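Local coordinates for 70 kDa protein (Xanthomonas sp., PDB 4B2N) that cleaves natural rubber oxidatively as a dihaem c-type oxygenase, adding dioxygen to the polyisoprene chain and working along it processively, at residues 263-268 against 475-480; 317-322 against 448-453; 519-524 against 531-536. One frame throughout, in Å; residues are numbered along the deposited sequence.

Contact 1: 263-268 against 475-480; sequences DMETLT and VPRAIY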
loop_
_atom_site.group_PDB
_atom_site.type_symbol
_atom_site.label_atom_id
_atom_site.label_comp_id
_atom_site.label_asym_id
_atom_site.label_seq_id
_atom_site.Cartn_x
_atom_site.Cartn_y
_atom_site.Cartn_z
ATOM N N ASP A 263 -2.166 0.534 23.682
ATOM C CA ASP A 263 -1.312 1.476 24.372
ATOM C C ASP A 263 -0.221 1.886 23.363
ATOM O O ASP A 263 0.425 1.050 22.705
ATOM C CB ASP A 263 -0.732 0.739 25.601
ATOM C CG ASP A 263 0.201 1.617 26.427
ATOM O OD1 ASP A 263 1.192 2.123 25.861
ATOM O OD2 ASP A 263 -0.020 1.811 27.661
ATOM N N MET A 264 -0.049 3.172 23.180
ATOM C CA MET A 264 0.808 3.653 22.138
ATOM C C MET A 264 2.289 3.646 22.501
ATOM O O MET A 264 3.093 3.996 21.670
ATOM C CB MET A 264 0.386 5.081 21.845
ATOM C CG MET A 264 -1.042 5.056 21.274
ATOM S SD MET A 264 -1.094 4.551 19.533
ATOM C CE MET A 264 -0.325 6.017 18.778
ATOM N N GLU A 265 2.611 3.234 23.741
ATOM C CA GLU A 265 3.988 3.083 24.171
ATOM C C GLU A 265 4.406 1.623 24.269
ATOM O O GLU A 265 5.585 1.303 24.080
ATOM C CB GLU A 265 4.178 3.751 25.516
ATOM C CG GLU A 265 4.057 5.279 25.491
ATOM C CD GLU A 265 4.210 5.790 26.904
ATOM O OE1 GLU A 265 3.219 5.896 27.669
ATOM O OE2 GLU A 265 5.350 6.031 27.296
ATOM N N THR A 266 3.452 0.731 24.572
ATOM C CA THR A 266 3.809 -0.645 24.870
ATOM C C THR A 266 3.172 -1.659 23.906
ATOM O O THR A 266 3.648 -2.762 23.811
ATOM C CB THR A 266 3.374 -1.041 26.291
ATOM O OG1 THR A 266 1.942 -1.180 26.330
ATOM C CG2 THR A 266 3.854 0.039 27.299
ATOM N N LEU A 267 2.130 -1.246 23.175
ATOM C CA LEU A 267 1.350 -2.117 22.333
ATOM C C LEU A 267 0.494 -3.122 23.114
ATOM O O LEU A 267 -0.040 -4.045 22.508
ATOM C CB LEU A 267 2.207 -2.790 21.188
ATOM C CG LEU A 267 3.104 -1.843 20.356
ATOM C CD1 LEU A 267 3.822 -2.696 19.245
ATOM C CD2 LEU A 267 2.278 -0.707 19.809
ATOM N N THR A 268 0.308 -2.907 24.421
ATOM C CA THR A 268 -0.701 -3.601 25.174
ATOM C C THR A 268 -2.106 -3.306 24.588
ATOM O O THR A 268 -2.429 -2.177 24.196
ATOM C CB THR A 268 -0.709 -3.125 26.645
ATOM O OG1 THR A 268 0.603 -3.274 27.202
ATOM C CG2 THR A 268 -1.684 -3.912 27.446
ATOM N N VAL A 475 -4.066 9.556 30.457
ATOM C CA VAL A 475 -4.532 10.920 30.774
ATOM C C VAL A 475 -3.423 11.968 30.470
ATOM O O VAL A 475 -3.635 12.887 29.684
ATOM C CB VAL A 475 -5.044 10.990 32.237
ATOM C CG1 VAL A 475 -5.482 12.409 32.543
ATOM C CG2 VAL A 475 -6.211 10.030 32.457
ATOM N N PRO A 476 -2.207 11.818 31.065
ATOM C CA PRO A 476 -1.190 12.818 30.754
ATOM C C PRO A 476 -0.774 12.704 29.317
ATOM O O PRO A 476 -0.362 13.686 28.768
ATOM C CB PRO A 476 0.035 12.445 31.627
ATOM C CG PRO A 476 -0.252 11.060 32.103
ATOM C CD PRO A 476 -1.746 10.954 32.161
ATOM N N ARG A 477 -0.911 11.532 28.690
ATOM C CA ARG A 477 -0.677 11.498 27.192
ATOM C C ARG A 477 -1.646 12.409 26.432
ATOM O O ARG A 477 -1.243 13.275 25.561
ATOM C CB ARG A 477 -0.769 10.041 26.692
ATOM C CG ARG A 477 0.522 9.209 27.034
ATOM C CD ARG A 477 0.433 7.748 26.499
ATOM N NE ARG A 477 0.255 7.864 25.060
ATOM C CZ ARG A 477 1.178 8.135 24.151
ATOM N NH1 ARG A 477 2.468 8.256 24.488
ATOM N NH2 ARG A 477 0.796 8.327 22.890
ATOM N N ALA A 478 -2.935 12.257 26.743
ATOM C CA ALA A 478 -4.002 13.074 26.091
ATOM C C ALA A 478 -3.765 14.565 26.358
ATOM O O ALA A 478 -3.995 15.409 25.500
ATOM C CB ALA A 478 -5.385 12.638 26.594
ATOM N N ILE A 479 -3.297 14.892 27.566
ATOM C CA ILE A 479 -2.951 16.259 27.872
ATOM C C ILE A 479 -1.847 16.794 26.958
ATOM O O ILE A 479 -1.964 17.913 26.372
ATOM C CB ILE A 479 -2.561 16.403 29.348
ATOM C CG1 ILE A 479 -3.837 16.228 30.225
ATOM C CG2 ILE A 479 -1.917 17.774 29.569
ATOM C CD1 ILE A 479 -3.441 15.916 31.685
ATOM N N TYR A 480 -0.786 16.020 26.810
ATOM C CA TYR A 480 0.260 16.372 25.861
ATOM C C TYR A 480 -0.323 16.474 24.439
ATOM O O TYR A 480 -0.048 17.456 23.725
ATOM C CB TYR A 480 1.410 15.333 25.827
ATOM C CG TYR A 480 2.311 15.641 24.678
ATOM C CD1 TYR A 480 3.105 16.801 24.697
ATOM C CD2 TYR A 480 2.329 14.818 23.524
ATOM C CE1 TYR A 480 3.877 17.146 23.588
ATOM C CE2 TYR A 480 3.135 15.128 22.435
ATOM C CZ TYR A 480 3.899 16.300 22.486
ATOM O OH TYR A 480 4.675 16.577 21.394
#
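Arg477 meets Met264 and Glu265 with its guanidinium and the CD beside it, and most of the meeting is van der Waals packing. CB of Met264 sits over one face of the guanidinium, 3.4 Å from Arg477 NH2. The two side chains cross at about a right angle. The thioether of Met264 then bends away from Arg477. Glu265 passes Arg477 in the opposite direction, with its CG 3.5 Å from Arg477 NH1. The arginine chain bends at chi3 (59°), and this turns its flat end across the two loop residues.

No salt bridge forms between the two segments. The carboxylate and guanidinium planes are 28° apart. Glu265 OE1 lies 4.0 Å from Arg477 NH1, though the opposite charges probably still attract. The polar end of Arg477 is satisfied elsewhere. NH1 binds Ser447 O, while NH2 binds Ala444 O and forms a salt bridge with Glu275.

Hydrogen bonds within 263-268 fix the loop. Asp263 OD1 takes two backbone donors, Glu265 N at 2.8 Å and Thr266 N at 3.0 Å. Glu265 N approaches almost in line with the C-O bond, Thr266 N well out of the plane of the carboxylate. Further on, Thr266 OG1 donates to Thr268 OG1 over 2.6 Å. The other carboxylate oxygen, Asp263 OD2, reaches helix 467-481 through Arg473 and Ser470.

The aspartate bonds make an Asx turn and the wider Asx motif. This turn follows helix 253-261 and packs against a buried arginine of helix 467-481, which also binds carbonyls at the end of helix 439-446.

Contact 2: 317-322 against 448-453; sequences FGVANI and GWWAYN. With HEC (heme c), chain C.
The carbonyl oxygen of Trp449, whose indole touches Val319 across the contact, is gripped by two donors. Tyr452 N lies 2.7 Å from Trp449 O, a backbone bond that closes a tight turn. The other donor is His312 ND1, from the start of helix 312-319, and its imidazole also stacks with the Trp449 ring. The loop is therefore tied to the same helix that carries Val319.

Val319 rests mainly on the benzo ring of Trp450, through CB and both methyls. CG1 touches Trp450 CZ2 at 3.7 Å, and CB is 3.9 Å from Trp450 CH2. CG2 also reaches Trp449 CH2 at 4.1 Å. These contacts are purely apolar and the residues are buried.

The contact joins the last turn of helix 312-319, which carries Phe317, to the loop between helices 439-446 and 467-481. Val319 and the tryptophans probably lie behind the first haem pocket, as a second layer. Phe317 points away from the tryptophans and belongs to the pocket itself. Its CE2 lies 3.4 Å from C1C of the haem, and the haem methyl CMC lies above the phenyl ring, near its rim. Trp600 of helix 599-607 and Leu254 of helix 253-261 also touch Phe317.

The two indoles are set against each other by their first torsions. CG is anti to the backbone N in Trp449 (chi1 174°) but beside it in Trp450 (chi1 -63°). The rings meet in a T-shaped (edge-to-face) arrangement, with CZ3 of Trp449 3.4 Å above the Trp450 ring plane, over its rim. Leu258 and Leu267 pack on Trp450 as well.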
loop_
_atom_site.group_PDB
_atom_site.type_symbol
_atom_site.label_atom_id
_atom_site.label_comp_id
_atom_site.label_asym_id
_atom_site.label_seq_id
_atom_site.Cartn_x
_atom_site.Cartn_y
_atom_site.Cartn_z
ATOM N N PHE A 317 -0.236 -4.233 10.558
ATOM C CA PHE A 317 -1.225 -5.359 10.574
ATOM C C PHE A 317 -0.783 -6.489 11.474
ATOM O O PHE A 317 -1.607 -7.320 11.940
ATOM C CB PHE A 317 -1.471 -5.871 9.154
ATOM C CG PHE A 317 -2.455 -5.029 8.394
ATOM C CD1 PHE A 317 -3.805 -5.040 8.726
ATOM C CD2 PHE A 317 -2.016 -4.201 7.364
ATOM C CE1 PHE A 317 -4.726 -4.244 7.988
ATOM C CE2 PHE A 317 -2.910 -3.431 6.628
ATOM C CZ PHE A 317 -4.259 -3.439 6.948
ATOM N N GLY A 318 0.512 -6.560 11.726
ATOM C CA GLY A 318 0.969 -7.626 12.639
ATOM C C GLY A 318 0.737 -7.252 14.081
ATOM O O GLY A 318 0.430 -8.075 14.922
ATOM N N VAL A 319 0.930 -5.976 14.376
ATOM C CA VAL A 319 0.695 -5.410 15.719
ATOM C C VAL A 319 -0.793 -5.495 15.964
ATOM O O VAL A 319 -1.226 -5.827 17.080
ATOM C CB VAL A 319 1.131 -3.901 15.792
ATOM C CG1 VAL A 319 0.632 -3.270 17.091
ATOM C CG2 VAL A 319 2.635 -3.783 15.656
ATOM N N ALA A 320 -1.606 -5.193 14.944
ATOM C CA ALA A 320 -3.049 -5.089 15.240
ATOM C C ALA A 320 -3.705 -6.424 15.405
ATOM O O ALA A 320 -4.856 -6.483 15.683
ATOM C CB ALA A 320 -3.808 -4.269 14.183
ATOM N N ASN A 321 -2.953 -7.492 15.403
ATOM C CA ASN A 321 -3.509 -8.820 15.632
ATOM C C ASN A 321 -3.869 -9.013 17.107
ATOM O O ASN A 321 -3.062 -8.779 17.971
ATOM C CB ASN A 321 -2.417 -9.829 15.227
ATOM C CG ASN A 321 -2.835 -11.275 15.403
ATOM O OD1 ASN A 321 -3.493 -11.649 16.357
ATOM N ND2 ASN A 321 -2.479 -12.089 14.423
ATOM N N ILE A 322 -5.085 -9.488 17.382
ATOM C CA ILE A 322 -5.654 -9.435 18.706
ATOM C C ILE A 322 -5.153 -10.563 19.553
ATOM O O ILE A 322 -5.309 -10.569 20.802
ATOM C CB ILE A 322 -7.213 -9.413 18.592
ATOM C CG1 ILE A 322 -7.707 -8.223 19.333
ATOM C CG2 ILE A 322 -7.889 -10.772 18.823
ATOM C CD1 ILE A 322 -7.242 -6.962 18.630
ATOM N N GLY A 448 5.289 7.842 21.114
ATOM C CA GLY A 448 5.295 6.444 21.585
ATOM C C GLY A 448 6.096 5.494 20.717
ATOM O O GLY A 448 6.935 5.900 19.915
ATOM N N TRP A 449 5.745 4.227 20.795
ATOM C CA TRP A 449 6.517 3.186 20.124
ATOM C C TRP A 449 6.482 3.401 18.601
ATOM O O TRP A 449 7.487 3.229 17.899
ATOM C CB TRP A 449 5.888 1.820 20.573
ATOM C CG TRP A 449 6.503 0.652 19.847
ATOM C CD1 TRP A 449 7.609 -0.122 20.224
ATOM C CD2 TRP A 449 6.062 0.126 18.562
ATOM N NE1 TRP A 449 7.878 -1.078 19.271
ATOM C CE2 TRP A 449 6.957 -0.983 18.234
ATOM C CE3 TRP A 449 5.049 0.488 17.630
ATOM C CZ2 TRP A 449 6.830 -1.704 17.032
ATOM C CZ3 TRP A 449 4.911 -0.254 16.469
ATOM C CH2 TRP A 449 5.810 -1.318 16.152
ATOM N N TRP A 450 5.354 3.833 18.075
ATOM C CA TRP A 450 5.238 4.041 16.642
ATOM C C TRP A 450 6.292 4.984 16.128
ATOM O O TRP A 450 6.855 4.753 15.036
ATOM C CB TRP A 450 3.825 4.539 16.329
ATOM C CG TRP A 450 2.843 3.483 16.710
ATOM C CD1 TRP A 450 2.122 3.380 17.894
ATOM C CD2 TRP A 450 2.500 2.282 15.921
ATOM N NE1 TRP A 450 1.399 2.211 17.891
ATOM C CE2 TRP A 450 1.592 1.515 16.728
ATOM C CE3 TRP A 450 2.832 1.833 14.641
ATOM C CZ2 TRP A 450 1.000 0.329 16.243
ATOM C CZ3 TRP A 450 2.269 0.682 14.161
ATOM C CH2 TRP A 450 1.386 -0.086 14.963
ATOM N N ALA A 451 6.611 6.016 16.934
ATOM C CA ALA A 451 7.610 7.001 16.492
ATOM C C ALA A 451 9.002 6.572 16.976
ATOM O O ALA A 451 9.890 7.380 16.929
ATOM C CB ALA A 451 7.264 8.462 16.972
ATOM N N TYR A 452 9.172 5.319 17.420
ATOM C CA TYR A 452 10.466 4.861 17.984
ATOM C C TYR A 452 10.945 5.779 19.127
ATOM O O TYR A 452 12.103 6.322 19.092
ATOM C CB TYR A 452 11.580 4.863 16.907
ATOM C CG TYR A 452 11.491 3.855 15.812
ATOM C CD1 TYR A 452 10.493 3.939 14.817
ATOM C CD2 TYR A 452 12.422 2.821 15.740
ATOM C CE1 TYR A 452 10.462 3.038 13.748
ATOM C CE2 TYR A 452 12.422 1.903 14.655
ATOM C CZ TYR A 452 11.438 2.027 13.687
ATOM O OH TYR A 452 11.423 1.108 12.689
ATOM N N ASN A 453 10.042 6.083 20.035
ATOM C CA ASN A 453 10.383 6.896 21.203
ATOM C C ASN A 453 11.357 6.166 22.104
ATOM O O ASN A 453 11.878 6.747 23.004
ATOM C CB ASN A 453 9.144 7.494 21.947
ATOM C CG ASN A 453 8.492 6.535 22.946
ATOM O OD1 ASN A 453 8.558 5.299 22.782
ATOM N ND2 ASN A 453 7.809 7.092 23.957
HETATM FE FE HEC C . 0.474 -2.360 3.141
HETATM C CHA HEC C . 1.384 0.937 2.450
HETATM C CHB HEC C . 3.819 -3.133 3.899
HETATM C CHC HEC C . -0.433 -5.466 4.534
HETATM C CHD HEC C . -2.600 -1.863 1.866
HETATM N NA HEC C . 2.158 -1.386 3.213
HETATM C C1A HEC C . 2.400 -0.063 2.733
HETATM C C2A HEC C . 3.815 0.260 2.621
HETATM C C3A HEC C . 4.552 -0.886 3.041
HETATM C C4A HEC C . 3.513 -1.871 3.367
HETATM C CMA HEC C . 6.058 -1.059 3.048
HETATM C CAA HEC C . 4.479 1.577 2.145
HETATM C CBA HEC C . 4.431 1.548 0.616
HETATM C CGA HEC C . 4.883 2.858 -0.004
HETATM O O1A HEC C . 4.473 3.989 0.431
HETATM O O2A HEC C . 5.598 2.712 -0.999
HETATM N NB HEC C . 1.470 -3.868 4.101
HETATM C C1B HEC C . 2.784 -4.076 4.237
HETATM C C2B HEC C . 3.171 -5.308 4.908
HETATM C C3B HEC C . 1.942 -5.973 5.109
HETATM C C4B HEC C . 0.967 -5.058 4.526
HETATM C CMB HEC C . 4.576 -5.631 5.223
HETATM C CAB HEC C . 1.650 -7.273 5.811
HETATM C CBB HEC C . 1.977 -7.291 7.193
HETATM N NC HEC C . -1.130 -3.521 3.219
HETATM C C1C HEC C . -1.443 -4.731 3.812
HETATM C C2C HEC C . -2.824 -5.195 3.525
HETATM C C3C HEC C . -3.439 -4.087 2.761
HETATM C C4C HEC C . -2.381 -3.092 2.608
HETATM C CMC HEC C . -3.404 -6.505 4.045
HETATM C CAC HEC C . -4.838 -3.966 2.239
HETATM C CBC HEC C . -5.880 -4.398 3.066
HETATM N ND HEC C . -0.432 -0.728 2.328
HETATM C C1D HEC C . -1.684 -0.722 1.875
HETATM C C2D HEC C . -2.091 0.529 1.322
HETATM C C3D HEC C . -0.931 1.343 1.508
HETATM C C4D HEC C . 0.038 0.472 2.163
HETATM C CMD HEC C . -3.368 0.959 0.695
HETATM C CAD HEC C . -0.876 2.800 1.206
HETATM C CBD HEC C . -1.606 3.351 2.493
HETATM C CGD HEC C . -1.787 4.846 2.366
HETATM O O1D HEC C . -2.906 5.332 2.066
HETATM O O2D HEC C . -0.727 5.548 2.482
#

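Contact 3: 519-524 against 531-536; sequences GSVPNL and SDRPKL. With HEC (heme c), chain D.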
loop_
_atom_site.group_PDB
_atom_site.type_symbol
_atom_site.label_atom_id
_atom_site.label_comp_id
_atom_site.label_asym_id
_atom_site.label_seq_id
_atom_site.Cartn_x
_atom_site.Cartn_y
_atom_site.Cartn_z
ATOM N N GLY A 519 -6.655 4.472 -7.069
ATOM C CA GLY A 519 -6.770 3.598 -8.232
ATOM C C GLY A 519 -7.926 4.012 -9.117
ATOM O O GLY A 519 -8.670 3.170 -9.633
ATOM N N SER A 520 -8.070 5.297 -9.385
ATOM C CA SER A 520 -9.279 5.811 -10.072
ATOM C C SER A 520 -9.140 5.978 -11.574
ATOM O O SER A 520 -10.156 6.081 -12.261
ATOM C CB SER A 520 -9.698 7.177 -9.532
ATOM O OG SER A 520 -8.597 8.084 -9.503
ATOM N N VAL A 521 -7.918 6.023 -12.069
ATOM C CA VAL A 521 -7.706 6.249 -13.489
ATOM C C VAL A 521 -7.163 4.983 -14.215
ATOM O O VAL A 521 -6.099 4.489 -13.895
ATOM C CB VAL A 521 -6.755 7.400 -13.697
ATOM C CG1 VAL A 521 -6.519 7.589 -15.217
ATOM C CG2 VAL A 521 -7.361 8.594 -12.991
ATOM N N PRO A 522 -7.910 4.466 -15.217
ATOM C CA PRO A 522 -7.573 3.095 -15.623
ATOM C C PRO A 522 -6.365 2.990 -16.512
ATOM O O PRO A 522 -5.842 1.902 -16.656
ATOM C CB PRO A 522 -8.801 2.659 -16.422
ATOM C CG PRO A 522 -9.331 3.961 -16.996
ATOM C CD PRO A 522 -9.146 4.952 -15.862
ATOM N N ASN A 523 -5.915 4.092 -17.128
ATOM C CA ASN A 523 -4.718 3.969 -17.964
ATOM C C ASN A 523 -3.827 5.187 -17.928
ATOM O O ASN A 523 -4.194 6.245 -17.410
ATOM C CB ASN A 523 -5.029 3.508 -19.423
ATOM C CG ASN A 523 -5.958 4.461 -20.174
ATOM O OD1 ASN A 523 -6.766 4.045 -21.101
ATOM N ND2 ASN A 523 -5.874 5.713 -19.830
ATOM N N LEU A 524 -2.623 5.031 -18.441
ATOM C CA LEU A 524 -1.655 6.097 -18.347
ATOM C C LEU A 524 -2.014 7.270 -19.226
ATOM O O LEU A 524 -1.826 8.482 -18.838
ATOM C CB LEU A 524 -0.267 5.558 -18.707
ATOM C CG LEU A 524 0.700 6.059 -17.650
ATOM C CD1 LEU A 524 1.631 4.949 -17.238
ATOM C CD2 LEU A 524 1.430 7.303 -18.181
ATOM N N SER A 531 -9.036 14.883 -19.798
ATOM C CA SER A 531 -10.336 14.865 -20.469
ATOM C C SER A 531 -10.812 13.464 -20.868
ATOM O O SER A 531 -12.005 13.242 -20.990
ATOM C CB SER A 531 -10.308 15.817 -21.655
ATOM O OG SER A 531 -9.450 15.263 -22.643
ATOM N N ASP A 532 -9.872 12.520 -21.020
ATOM C CA ASP A 532 -10.156 11.117 -21.343
ATOM C C ASP A 532 -10.299 10.179 -20.173
ATOM O O ASP A 532 -10.346 8.964 -20.374
ATOM C CB ASP A 532 -9.096 10.569 -22.271
ATOM C CG ASP A 532 -9.205 11.206 -23.676
ATOM O OD1 ASP A 532 -10.105 12.056 -23.822
ATOM O OD2 ASP A 532 -8.438 10.880 -24.595
ATOM N N ARG A 533 -10.402 10.697 -18.956
ATOM C CA ARG A 533 -10.567 9.763 -17.822
ATOM C C ARG A 533 -12.060 9.446 -17.658
ATOM O O ARG A 533 -12.854 10.335 -17.517
ATOM C CB ARG A 533 -10.057 10.424 -16.535
ATOM C CG ARG A 533 -8.653 10.999 -16.633
ATOM C CD ARG A 533 -8.163 11.458 -15.256
ATOM N NE ARG A 533 -6.802 12.026 -15.336
ATOM C CZ ARG A 533 -6.344 12.985 -14.543
ATOM N NH1 ARG A 533 -7.118 13.474 -13.566
ATOM N NH2 ARG A 533 -5.142 13.492 -14.764
ATOM N N PRO A 534 -12.460 8.179 -17.615
ATOM C CA PRO A 534 -13.882 7.926 -17.435
ATOM C C PRO A 534 -14.262 7.991 -15.982
ATOM O O PRO A 534 -13.519 7.481 -15.127
ATOM C CB PRO A 534 -14.029 6.490 -17.934
ATOM C CG PRO A 534 -12.698 5.858 -17.488
ATOM C CD PRO A 534 -11.663 6.941 -17.743
ATOM N N LYS A 535 -15.421 8.531 -15.681
ATOM C CA LYS A 535 -15.823 8.638 -14.260
ATOM C C LYS A 535 -16.187 7.301 -13.673
ATOM O O LYS A 535 -16.004 7.060 -12.492
ATOM C CB LYS A 535 -17.046 9.514 -14.108
ATOM C CG LYS A 535 -16.704 10.979 -14.406
ATOM C CD LYS A 535 -16.090 11.515 -13.148
ATOM C CE LYS A 535 -15.977 13.022 -13.198
ATOM N NZ LYS A 535 -14.753 13.261 -12.407
ATOM N N LEU A 536 -16.822 6.481 -14.475
ATOM C CA LEU A 536 -17.102 5.093 -14.046
ATOM C C LEU A 536 -16.586 4.167 -15.106
ATOM O O LEU A 536 -16.659 4.441 -16.321
ATOM C CB LEU A 536 -18.553 4.859 -13.788
ATOM C CG LEU A 536 -19.208 5.742 -12.704
ATOM C CD1 LEU A 536 -19.462 7.082 -13.356
ATOM C CD2 LEU A 536 -20.524 5.145 -12.286
HETATM FE FE HEC D . 2.716 12.670 -12.006
HETATM C CHA HEC D . 0.858 10.437 -10.135
HETATM C CHB HEC D . 3.163 10.258 -14.594
HETATM C CHC HEC D . 4.110 14.994 -14.088
HETATM C CHD HEC D . 3.262 14.579 -9.229
HETATM N NA HEC D . 2.227 10.721 -12.240
HETATM C C1A HEC D . 1.316 9.996 -11.433
HETATM C C2A HEC D . 1.017 8.686 -12.006
HETATM C C3A HEC D . 1.704 8.633 -13.309
HETATM C C4A HEC D . 2.365 9.915 -13.445
HETATM C CMA HEC D . 1.706 7.457 -14.260
HETATM C CAA HEC D . 0.252 7.534 -11.358
HETATM C CBA HEC D . 1.374 6.879 -10.472
HETATM C CGA HEC D . 0.773 5.826 -9.528
HETATM O O1A HEC D . -0.483 5.748 -9.491
HETATM O O2A HEC D . 1.469 5.005 -8.825
HETATM N NB HEC D . 3.486 12.596 -14.022
HETATM C C1B HEC D . 3.611 11.608 -14.907
HETATM C C2B HEC D . 4.210 11.963 -16.198
HETATM C C3B HEC D . 4.470 13.406 -16.038
HETATM C C4B HEC D . 3.997 13.672 -14.690
HETATM C CMB HEC D . 4.475 11.035 -17.361
HETATM C CAB HEC D . 5.041 14.385 -17.042
HETATM C CBB HEC D . 4.212 14.614 -18.144
HETATM N NC HEC D . 3.641 14.353 -11.714
HETATM C C1C HEC D . 4.033 15.311 -12.691
HETATM C C2C HEC D . 4.402 16.618 -12.161
HETATM C C3C HEC D . 4.164 16.489 -10.745
HETATM C C4C HEC D . 3.610 15.125 -10.518
HETATM C CMC HEC D . 4.916 17.832 -12.919
HETATM C CAC HEC D . 4.382 17.590 -9.751
HETATM C CBC HEC D . 3.873 18.833 -9.847
HETATM N ND HEC D . 2.250 12.500 -10.087
HETATM C C1D HEC D . 2.454 13.356 -9.092
HETATM C C2D HEC D . 1.904 13.035 -7.783
HETATM C C3D HEC D . 1.175 11.815 -8.042
HETATM C C4D HEC D . 1.426 11.596 -9.463
HETATM C CMD HEC D . 2.030 13.797 -6.488
HETATM C CAD HEC D . 0.384 10.995 -7.048
HETATM C CBD HEC D . -1.072 11.448 -7.238
HETATM C CGD HEC D . -2.033 10.697 -6.347
HETATM O O1D HEC D . -2.818 11.285 -5.592
HETATM O O2D HEC D . -1.944 9.488 -6.403
HETATM O O HOH W 1 -10.904 7.660 -14.521
#
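Val521 and Pro522 pack on Arg533 and Pro534. CG2 of Val521 touches Arg533 CD at 3.7 Å, with the two side chains lying slantwise. Pro522 and Pro534 meet through CG and CD of each ring, and their CD atoms are 3.7 Å apart. A water joins the backbones beside them. It donates to Ser520 O at 2.9 Å and to Pro534 O at 2.7 Å. Ser520 O also accepts from Trp537 NE1.

Opposite Tyr515 the backbone takes two residues, Ser520 and Val521, a classic beta bulge. The contact brings together the chain before and after the short helix 524-528, within the cytochrome c-like family region. At the start of that helix, Leu524 CG packs 3.8 Å from the methyl CMA of the second haem.

Arg533 is extended from CG to NE (chi2 -172°, chi3 -180°), and this carries its guanidinium past Val521 to a set of carbonyls. NE binds Gly526 O and NH2 binds Val527 O, both on helix 524-528. NH1 binds the carbonyls of Asn638 and Gly640, just before the axial iron ligand His641. Val521 also touches Phe516, a residue of the haem site.

In the fold
Contacts 1 and 2 are neighbours, with centres 12 Å apart, and contact 2 is nested in the chain loop that contact 1 closes. They meet directly. Met264 O lies 2.8 Å from Trp449 N, probably hydrogen-bonded, and Leu267 CD2 packs 3.6 Å from Trp450 NE1. Contact 2 lies nearer the first haem, which it meets through Phe317; contact 1 lies farther out. Contact 3 comes later in the chain, on the opposite side of the chain's centre, beside the second haem. Its centre is 36 Å from that of contact 2 and 43 Å from that of contact 1. The nearest atoms of contacts 2 and 3 are about 16 Å apart.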